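Local coordinates for DNMT2 (Spodoptera frugiperda, PDB 4H0N), which probably methylates a cytosine in the anticodon loop of aspartate tRNA, and also cytosine in DNA, using S-adenosyl-L-methionine as methyl donor, at residues Met16-Lys21 with Cys295-Tyr300; Val38-Tyr43 with Leu52-Ile57; Phe285-Val290 with Ile306-Cys311. The protein carries 3 engineered substitutions. All blocks are in the same frame, centred on the assembly; numbering follows the deposited sequence.

Contact 1 of 3, residues Met16-Lys21 with Cys295-Tyr300; sequences MHCAWK and CFPKSY
C18 carries the helix side of this contact alone, pushing its sulfur among F296, P297 and Y300. C18 SG sits 3.4 Å from Y300 CD1 and 3.7 Å from F296 CD2, a sulfur-aromatic contact with each ring. In both cases the approach is oblique: the line from SG to the centroid of the F296 ring runs 56° off the ring normal, and that to Y300 nearly the same. P297 CD, 3.9 Å from C18 SG, closes a third side. A cysteine suits the place because it is short, only weakly polar and polarisable, able to meet two rings and a proline at once.

The two aromatic side chains come to the sulfur by different rotations. F296 CG stands anti to its own carbonyl carbon (chi1 -81°), whereas Y300 CG is anti to its backbone N (chi1 -167°). The rings thereby lean together, with F296 CD2 3.6 Å above the plane of the Y300 ring, over its centre. A tyrosine adds to its flat ring a hydroxyl, which is hydrogen-bonded to the backbone O of I13. P297 begins a type I beta turn ending at Y300, in which Y300 N donates to P297 O (3.0 Å). Just before it, C295, with positive phi, is the C-prime residue of a Schellman motif ending helix 287-293.

In this Rossmann-like class I methyltransferase fold the contact lies behind the cofactor pocket: Y300 holds I13 and F296 backs S318, both of which bind S-adenosyl-L-homocysteine.

Contact 2 of 3, residues Val38-Tyr43 with Leu52-Ile57; sequences VANSVY and LLNRNI. With SAH (S-adenosyl-L-homocysteine), chain E.
L52 lays its two methyl groups against N40, with L52 CD1 3.4 Å from N40 OD1 and L52 CD2 3.7 Å from N40 CB. L52 CD2 also lies 4.0 Å from Y43 CD2, the two side chains running past each other in opposite directions. N54 meets N40 at about a right angle, ND2 to ND2 at 3.7 Å with the amide planes 78° apart, a contact of packing.

One shell out, the polar ends are held by other partners. With CG anti to its carbonyl carbon (chi1 -68°), N40 directs ND2 to the backbone O of D34. Y43 OH bonds to E8, and backbone hydrogen bonds between L53 and both A32 and D34 fasten the short strand beside strand 27-33. Past the strand, I57 N donates to N1 of the bound S-adenosyl-L-homocysteine (3.2 Å).

Putting an alanine at N40 would probably leave the D34 carbonyl without this donor and L52 CD1 without the amide it packs against. The chemistry thus divides the work: apolar branches join helix to strand, while the asparagine amide ties helix 37-46 to the turn just after strand 27-33, where the D34 carboxylate itself binds S-adenosyl-L-homocysteine.

Contact 3 of 3, residues Phe285-Val290 with Ile306-Cys311; sequences FTPKEV and ISMKQC
P287 meets M308 and C311 chiefly through CG, and these apolar contacts are all that joins the two segments. P287 CG lies 3.9 Å from M308 SD and 4.1 Å from C311 CB. M308 reaches the proline by its bent chain: CG is anti to the carbonyl carbon, and a second turn at chi2 (-48°) brings the sulfur round so that the two side chains cross at about a right angle. C311 contributes its CB to the meeting. The pyrrolidine ring is further enclosed by F207, Y312 and L315, so a compact, rigid, apolar residue fits well. Proline is also at home in the first turn of a helix, where the missing N-H costs no helical bond.

No hydrogen bond crosses between the two segments; the capping bonds lie within each. T286 and E289 form a capping box: E289 N donates to T286 OG1 (3.0 Å), and T286 N donates to E289 OE1 (2.8 Å). The second bond is nearly straight at 170°, meeting the anti side of the carboxylate oxygen 25° out of its plane. At the other helix S307 is the N-cap, its OG accepting a weak bond from Q310 N, though the position of that hydroxyl is less sure. C311 N donates to S307 O (3.0 Å), opening the regular helical pattern. One residue further on, Y312 OH bonds to F285 O.

Charge enters at E289, whose OE1 also forms a salt bridge with R283. Such an acid near a helix N terminus is probably favoured by the helix dipole. The chemistry implies a division of tasks: T286 OG1 gives E289 N the acceptor that no helical carbonyl provides, S307 does so only weakly for Q310 N, and proline, methionine and cysteine bring the helix starts together by apolar contact, with F285 to Y312 as a polar link nearby.

In the fold
From the N terminus, helix 15-23 supplies the first half of contact 1, whose loop closes only at 295-300. Contact 2 opens and closes within that long loop, joining helix 37-46 to strand 52-53 in a beta-alpha-beta unit. Contact 3 begins at 285-290, before contact 1 has closed, and ends at 306-311, so these two cross along the chain without touching; contact 2 precedes contact 3 in series. Helix 37-46 is a meeting point: H17 is probably hydrogen-bonded to Y43, Y300 packs on V42, and V38 and V42 pack on Q310 and I306. The late helices 287-293 and 308-316 are thus tied to the early Rossmann-like core.

Contact 1 of 3, residues Met16-Lys21 with Cys295-Tyr300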
# COMPACT_ATOMS: atom_id res chain seq x y z
N MET A 16 -2.20 -8.11 -0.44
CA MET A 16 -3.24 -8.78 0.32
C MET A 16 -2.91 -10.26 0.48
O MET A 16 -2.91 -10.79 1.59
CB MET A 16 -4.58 -8.63 -0.40
CG MET A 16 -5.09 -7.21 -0.47
SD MET A 16 -5.48 -6.56 1.16
CE MET A 16 -6.48 -5.14 0.74
N HIS A 17 -2.62 -10.91 -0.64
CA HIS A 17 -2.25 -12.32 -0.67
C HIS A 17 -1.06 -12.59 0.24
O HIS A 17 -1.01 -13.61 0.94
CB HIS A 17 -1.93 -12.73 -2.10
CG HIS A 17 -1.91 -14.21 -2.33
ND1 HIS A 17 -2.03 -14.77 -3.58
CD2 HIS A 17 -1.78 -15.25 -1.46
CE1 HIS A 17 -1.97 -16.09 -3.48
NE2 HIS A 17 -1.83 -16.40 -2.21
N CYS A 18 -0.09 -11.68 0.24
CA CYS A 18 1.06 -11.81 1.11
C CYS A 18 0.68 -11.68 2.57
O CYS A 18 1.27 -12.32 3.44
CB CYS A 18 2.12 -10.78 0.76
SG CYS A 18 3.12 -11.25 -0.65
N ALA A 19 -0.32 -10.84 2.84
CA ALA A 19 -0.75 -10.57 4.20
C ALA A 19 -1.59 -11.72 4.76
O ALA A 19 -1.53 -12.02 5.96
CB ALA A 19 -1.52 -9.26 4.26
N TRP A 20 -2.37 -12.36 3.90
CA TRP A 20 -3.18 -13.50 4.31
C TRP A 20 -2.30 -14.65 4.80
O TRP A 20 -2.65 -15.33 5.77
CB TRP A 20 -4.05 -13.98 3.15
CG TRP A 20 -4.93 -15.11 3.55
CD1 TRP A 20 -4.76 -16.44 3.26
CD2 TRP A 20 -6.12 -15.03 4.34
NE1 TRP A 20 -5.77 -17.18 3.81
CE2 TRP A 20 -6.62 -16.34 4.49
CE3 TRP A 20 -6.82 -13.97 4.94
CZ2 TRP A 20 -7.78 -16.62 5.20
CZ3 TRP A 20 -7.97 -14.26 5.65
CH2 TRP A 20 -8.44 -15.57 5.77
N LYS A 21 -1.17 -14.86 4.13
CA LYS A 21 -0.22 -15.89 4.54
C LYS A 21 0.37 -15.57 5.90
O LYS A 21 0.43 -16.43 6.77
CB LYS A 21 0.90 -16.03 3.52
CG LYS A 21 0.51 -16.77 2.26
CD LYS A 21 1.69 -16.92 1.31
CE LYS A 21 1.30 -17.65 0.03
NZ LYS A 21 2.49 -17.99 -0.81
N CYS A 295 7.16 -4.81 4.36
CA CYS A 295 6.97 -6.07 5.06
C CYS A 295 6.52 -7.22 4.18
O CYS A 295 5.80 -8.11 4.63
CB CYS A 295 6.02 -5.88 6.25
SG CYS A 295 6.62 -4.68 7.46
N PHE A 296 6.93 -7.21 2.92
CA PHE A 296 6.75 -8.38 2.08
C PHE A 296 7.74 -9.45 2.53
O PHE A 296 8.78 -9.13 3.13
CB PHE A 296 6.97 -8.04 0.61
CG PHE A 296 5.77 -7.42 -0.05
CD1 PHE A 296 5.37 -6.13 0.28
CD2 PHE A 296 5.07 -8.10 -1.03
CE1 PHE A 296 4.28 -5.55 -0.34
CE2 PHE A 296 3.97 -7.52 -1.66
CZ PHE A 296 3.58 -6.24 -1.31
N PRO A 297 7.43 -10.73 2.27
CA PRO A 297 8.38 -11.79 2.62
C PRO A 297 9.53 -11.90 1.62
O PRO A 297 9.42 -11.40 0.50
CB PRO A 297 7.51 -13.06 2.59
CG PRO A 297 6.40 -12.74 1.65
CD PRO A 297 6.15 -11.25 1.78
N LYS A 298 10.62 -12.54 2.03
CA LYS A 298 11.84 -12.63 1.24
C LYS A 298 11.68 -13.53 0.02
O LYS A 298 12.39 -13.38 -0.98
CB LYS A 298 13.01 -13.09 2.11
CG LYS A 298 13.22 -12.26 3.39
CD LYS A 298 12.37 -12.78 4.56
CE LYS A 298 11.71 -11.63 5.33
NZ LYS A 298 10.69 -12.11 6.31
N SER A 299 10.75 -14.47 0.10
CA SER A 299 10.41 -15.33 -1.03
C SER A 299 9.77 -14.51 -2.15
O SER A 299 9.80 -14.90 -3.32
CB SER A 299 9.48 -16.47 -0.60
OG SER A 299 8.48 -16.03 0.30
N TYR A 300 9.20 -13.36 -1.78
CA TYR A 300 8.57 -12.48 -2.75
C TYR A 300 9.63 -11.70 -3.51
O TYR A 300 10.41 -10.95 -2.92
CB TYR A 300 7.61 -11.51 -2.06
CG TYR A 300 6.70 -10.78 -3.02
CD1 TYR A 300 5.39 -11.20 -3.21
CD2 TYR A 300 7.14 -9.67 -3.74
CE1 TYR A 300 4.55 -10.55 -4.09
CE2 TYR A 300 6.30 -9.01 -4.62
CZ TYR A 300 5.00 -9.45 -4.79
OH TYR A 300 4.15 -8.81 -5.66

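Contact 2 of 3, residues Val38-Tyr43 with Leu52-Ile57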
# COMPACT_ATOMS: atom_id res chain seq x y z
N VAL A 38 0.80 -5.24 -16.27
CA VAL A 38 2.12 -5.32 -15.65
C VAL A 38 1.99 -5.86 -14.24
O VAL A 38 2.71 -6.79 -13.86
CB VAL A 38 2.82 -3.95 -15.61
CG1 VAL A 38 4.08 -4.04 -14.79
CG2 VAL A 38 3.12 -3.47 -17.03
N ALA A 39 1.07 -5.29 -13.48
CA ALA A 39 0.81 -5.72 -12.12
C ALA A 39 0.43 -7.19 -12.07
O ALA A 39 0.95 -7.95 -11.25
CB ALA A 39 -0.29 -4.86 -11.49
N ASN A 40 -0.48 -7.59 -12.96
CA ASN A 40 -0.88 -8.99 -13.08
C ASN A 40 0.32 -9.91 -13.33
O ASN A 40 0.39 -11.01 -12.77
CB ASN A 40 -1.90 -9.17 -14.20
CG ASN A 40 -3.24 -8.53 -13.89
OD1 ASN A 40 -3.56 -8.24 -12.74
ND2 ASN A 40 -4.04 -8.30 -14.93
N SER A 41 1.26 -9.45 -14.15
CA SER A 41 2.43 -10.25 -14.50
C SER A 41 3.30 -10.47 -13.27
O SER A 41 3.83 -11.55 -13.06
CB SER A 41 3.24 -9.57 -15.60
OG SER A 41 4.02 -8.52 -15.07
N VAL A 42 3.43 -9.42 -12.47
CA VAL A 42 4.16 -9.49 -11.22
C VAL A 42 3.44 -10.43 -10.26
O VAL A 42 4.07 -11.23 -9.57
CB VAL A 42 4.28 -8.10 -10.58
CG1 VAL A 42 4.86 -8.20 -9.18
CG2 VAL A 42 5.13 -7.20 -11.47
N TYR A 43 2.12 -10.32 -10.22
CA TYR A 43 1.31 -11.17 -9.36
C TYR A 43 1.46 -12.63 -9.76
O TYR A 43 1.60 -13.50 -8.90
CB TYR A 43 -0.17 -10.75 -9.40
CG TYR A 43 -1.05 -11.46 -8.39
CD1 TYR A 43 -1.49 -10.81 -7.25
CD2 TYR A 43 -1.44 -12.78 -8.58
CE1 TYR A 43 -2.30 -11.46 -6.32
CE2 TYR A 43 -2.23 -13.44 -7.66
CZ TYR A 43 -2.66 -12.77 -6.53
OH TYR A 43 -3.46 -13.43 -5.60
N LEU A 52 -6.07 -15.59 -11.39
CA LEU A 52 -5.95 -14.15 -11.61
C LEU A 52 -6.69 -13.73 -12.88
O LEU A 52 -6.41 -14.24 -13.97
CB LEU A 52 -4.48 -13.75 -11.68
CG LEU A 52 -4.11 -12.39 -12.28
CD1 LEU A 52 -4.67 -11.24 -11.46
CD2 LEU A 52 -2.59 -12.30 -12.39
N LEU A 53 -7.63 -12.80 -12.73
CA LEU A 53 -8.49 -12.41 -13.84
C LEU A 53 -8.27 -10.96 -14.28
O LEU A 53 -8.43 -10.04 -13.49
CB LEU A 53 -9.95 -12.64 -13.47
CG LEU A 53 -10.15 -13.99 -12.80
CD1 LEU A 53 -11.55 -14.12 -12.26
CD2 LEU A 53 -9.83 -15.13 -13.75
N ASN A 54 -7.90 -10.78 -15.54
CA ASN A 54 -7.87 -9.46 -16.14
C ASN A 54 -9.31 -9.08 -16.47
O ASN A 54 -9.80 -9.35 -17.56
CB ASN A 54 -7.01 -9.46 -17.41
CG ASN A 54 -6.62 -8.06 -17.85
OD1 ASN A 54 -7.42 -7.13 -17.79
ND2 ASN A 54 -5.38 -7.91 -18.31
N ARG A 55 -10.00 -8.47 -15.50
CA ARG A 55 -11.41 -8.14 -15.63
C ARG A 55 -11.77 -6.89 -14.83
O ARG A 55 -11.20 -6.64 -13.77
CB ARG A 55 -12.28 -9.32 -15.17
CG ARG A 55 -13.77 -9.00 -15.06
CD ARG A 55 -14.62 -10.25 -14.86
NE ARG A 55 -14.35 -11.26 -15.89
CZ ARG A 55 -14.04 -12.52 -15.65
NH1 ARG A 55 -13.93 -12.96 -14.40
NH2 ARG A 55 -13.83 -13.36 -16.66
N ASN A 56 -12.69 -6.10 -15.37
CA ASN A 56 -13.25 -4.97 -14.64
C ASN A 56 -14.07 -5.42 -13.43
O ASN A 56 -14.85 -6.37 -13.51
CB ASN A 56 -14.12 -4.13 -15.56
CG ASN A 56 -13.89 -2.64 -15.37
OD1 ASN A 56 -14.38 -2.05 -14.40
ND2 ASN A 56 -13.14 -2.03 -16.28
N ILE A 57 -13.91 -4.71 -12.32
CA ILE A 57 -14.70 -4.99 -11.13
C ILE A 57 -16.20 -4.93 -11.44
O ILE A 57 -17.00 -5.66 -10.85
CB ILE A 57 -14.31 -4.02 -9.97
CG1 ILE A 57 -13.56 -4.77 -8.87
CG2 ILE A 57 -15.54 -3.34 -9.37
CD1 ILE A 57 -12.24 -5.38 -9.31
N SAH E . -3.33 -3.47 -3.13
CA SAH E . -2.77 -3.78 -4.45
CB SAH E . -3.09 -2.71 -5.50
CG SAH E . -3.88 -1.48 -5.06
SD SAH E . -3.64 -0.10 -6.22
C SAH E . -1.27 -4.08 -4.38
O SAH E . -0.51 -3.74 -5.28
OXT SAH E . -0.78 -4.69 -3.43
C5' SAH E . -5.19 -0.45 -7.10
C4' SAH E . -5.03 -1.34 -8.33
O4' SAH E . -6.31 -1.75 -8.78
C3' SAH E . -4.35 -0.66 -9.52
O3' SAH E . -3.09 -1.24 -9.74
C2' SAH E . -5.26 -0.89 -10.71
O2' SAH E . -4.58 -1.53 -11.76
C1' SAH E . -6.36 -1.81 -10.20
N9 SAH E . -7.69 -1.39 -10.68
C8 SAH E . -8.17 -0.11 -10.78
N7 SAH E . -9.44 -0.17 -11.26
C5 SAH E . -9.78 -1.46 -11.46
C6 SAH E . -10.94 -2.07 -11.93
N6 SAH E . -11.99 -1.33 -12.28
N1 SAH E . -10.99 -3.44 -12.03
C2 SAH E . -9.90 -4.21 -11.66
N3 SAH E . -8.75 -3.60 -11.20
C4 SAH E . -8.69 -2.24 -11.10

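Contact 3 of 3, residues Phe285-Val290 with Ile306-Cys311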
# COMPACT_ATOMS: atom_id res chain seq x y z
N PHE A 285 16.16 3.96 -2.30
CA PHE A 285 16.00 2.59 -1.83
C PHE A 285 15.76 1.71 -3.05
O PHE A 285 15.09 2.13 -4.00
CB PHE A 285 14.84 2.47 -0.84
CG PHE A 285 15.10 3.12 0.50
CD1 PHE A 285 15.91 2.50 1.44
CD2 PHE A 285 14.53 4.34 0.83
CE1 PHE A 285 16.16 3.09 2.68
CE2 PHE A 285 14.76 4.93 2.06
CZ PHE A 285 15.58 4.31 2.98
N THR A 286 16.32 0.51 -3.05
CA THR A 286 16.09 -0.44 -4.14
C THR A 286 14.70 -1.04 -3.98
O THR A 286 14.18 -1.07 -2.86
CB THR A 286 17.11 -1.58 -4.11
OG1 THR A 286 16.72 -2.53 -3.11
CG2 THR A 286 18.51 -1.06 -3.83
N PRO A 287 14.10 -1.51 -5.09
CA PRO A 287 12.78 -2.16 -5.04
C PRO A 287 12.72 -3.27 -3.99
O PRO A 287 11.68 -3.47 -3.35
CB PRO A 287 12.65 -2.77 -6.44
CG PRO A 287 13.42 -1.83 -7.30
CD PRO A 287 14.59 -1.38 -6.47
N LYS A 288 13.84 -3.97 -3.83
CA LYS A 288 13.98 -5.03 -2.84
C LYS A 288 13.84 -4.48 -1.42
O LYS A 288 13.12 -5.03 -0.59
CB LYS A 288 15.34 -5.70 -3.01
CG LYS A 288 15.58 -6.93 -2.17
CD LYS A 288 16.94 -7.53 -2.49
CE LYS A 288 17.24 -8.75 -1.64
NZ LYS A 288 18.59 -9.29 -1.94
N GLU A 289 14.54 -3.38 -1.16
CA GLU A 289 14.49 -2.73 0.15
C GLU A 289 13.10 -2.20 0.46
O GLU A 289 12.60 -2.37 1.57
CB GLU A 289 15.53 -1.62 0.23
CG GLU A 289 16.95 -2.12 0.46
CD GLU A 289 18.03 -1.13 0.02
OE1 GLU A 289 17.72 -0.18 -0.74
OE2 GLU A 289 19.19 -1.31 0.45
N VAL A 290 12.47 -1.58 -0.52
CA VAL A 290 11.11 -1.07 -0.35
C VAL A 290 10.15 -2.23 -0.06
O VAL A 290 9.22 -2.08 0.74
CB VAL A 290 10.66 -0.28 -1.58
CG1 VAL A 290 9.23 0.23 -1.41
CG2 VAL A 290 11.62 0.86 -1.86
N ILE A 306 10.55 -6.37 -15.82
CA ILE A 306 9.94 -5.06 -15.66
C ILE A 306 10.96 -4.02 -15.18
O ILE A 306 11.87 -4.33 -14.41
CB ILE A 306 8.67 -5.10 -14.76
CG1 ILE A 306 8.93 -4.50 -13.38
CG2 ILE A 306 8.11 -6.52 -14.68
CD1 ILE A 306 8.79 -5.49 -12.24
N SER A 307 10.82 -2.79 -15.66
CA SER A 307 11.79 -1.74 -15.42
C SER A 307 11.71 -1.17 -14.02
O SER A 307 10.76 -1.43 -13.29
CB SER A 307 11.57 -0.60 -16.41
OG SER A 307 10.28 -0.03 -16.21
N MET A 308 12.71 -0.37 -13.66
CA MET A 308 12.74 0.29 -12.36
C MET A 308 11.55 1.22 -12.16
O MET A 308 10.95 1.25 -11.08
CB MET A 308 14.04 1.08 -12.19
CG MET A 308 15.27 0.20 -12.05
SD MET A 308 14.99 -1.10 -10.85
CE MET A 308 16.49 -2.05 -11.00
N LYS A 309 11.19 1.98 -13.19
CA LYS A 309 10.11 2.95 -13.08
C LYS A 309 8.76 2.26 -12.88
O LYS A 309 7.92 2.74 -12.13
CB LYS A 309 10.09 3.88 -14.30
CG LYS A 309 11.35 4.73 -14.46
CD LYS A 309 11.50 5.76 -13.33
CE LYS A 309 12.74 6.63 -13.53
NZ LYS A 309 13.83 6.29 -12.58
N GLN A 310 8.59 1.13 -13.55
CA GLN A 310 7.43 0.29 -13.37
C GLN A 310 7.38 -0.25 -11.96
O GLN A 310 6.34 -0.31 -11.36
CB GLN A 310 7.53 -0.92 -14.28
CG GLN A 310 6.45 -1.09 -15.33
CD GLN A 310 7.05 -1.22 -16.72
OE1 GLN A 310 6.33 -1.40 -17.70
NE2 GLN A 310 8.39 -1.15 -16.81
N CYS A 311 8.54 -0.67 -11.47
CA CYS A 311 8.70 -1.23 -10.13
C CYS A 311 8.21 -0.27 -9.06
O CYS A 311 7.40 -0.63 -8.19
CB CYS A 311 10.17 -1.56 -9.85
SG CYS A 311 10.79 -3.09 -10.59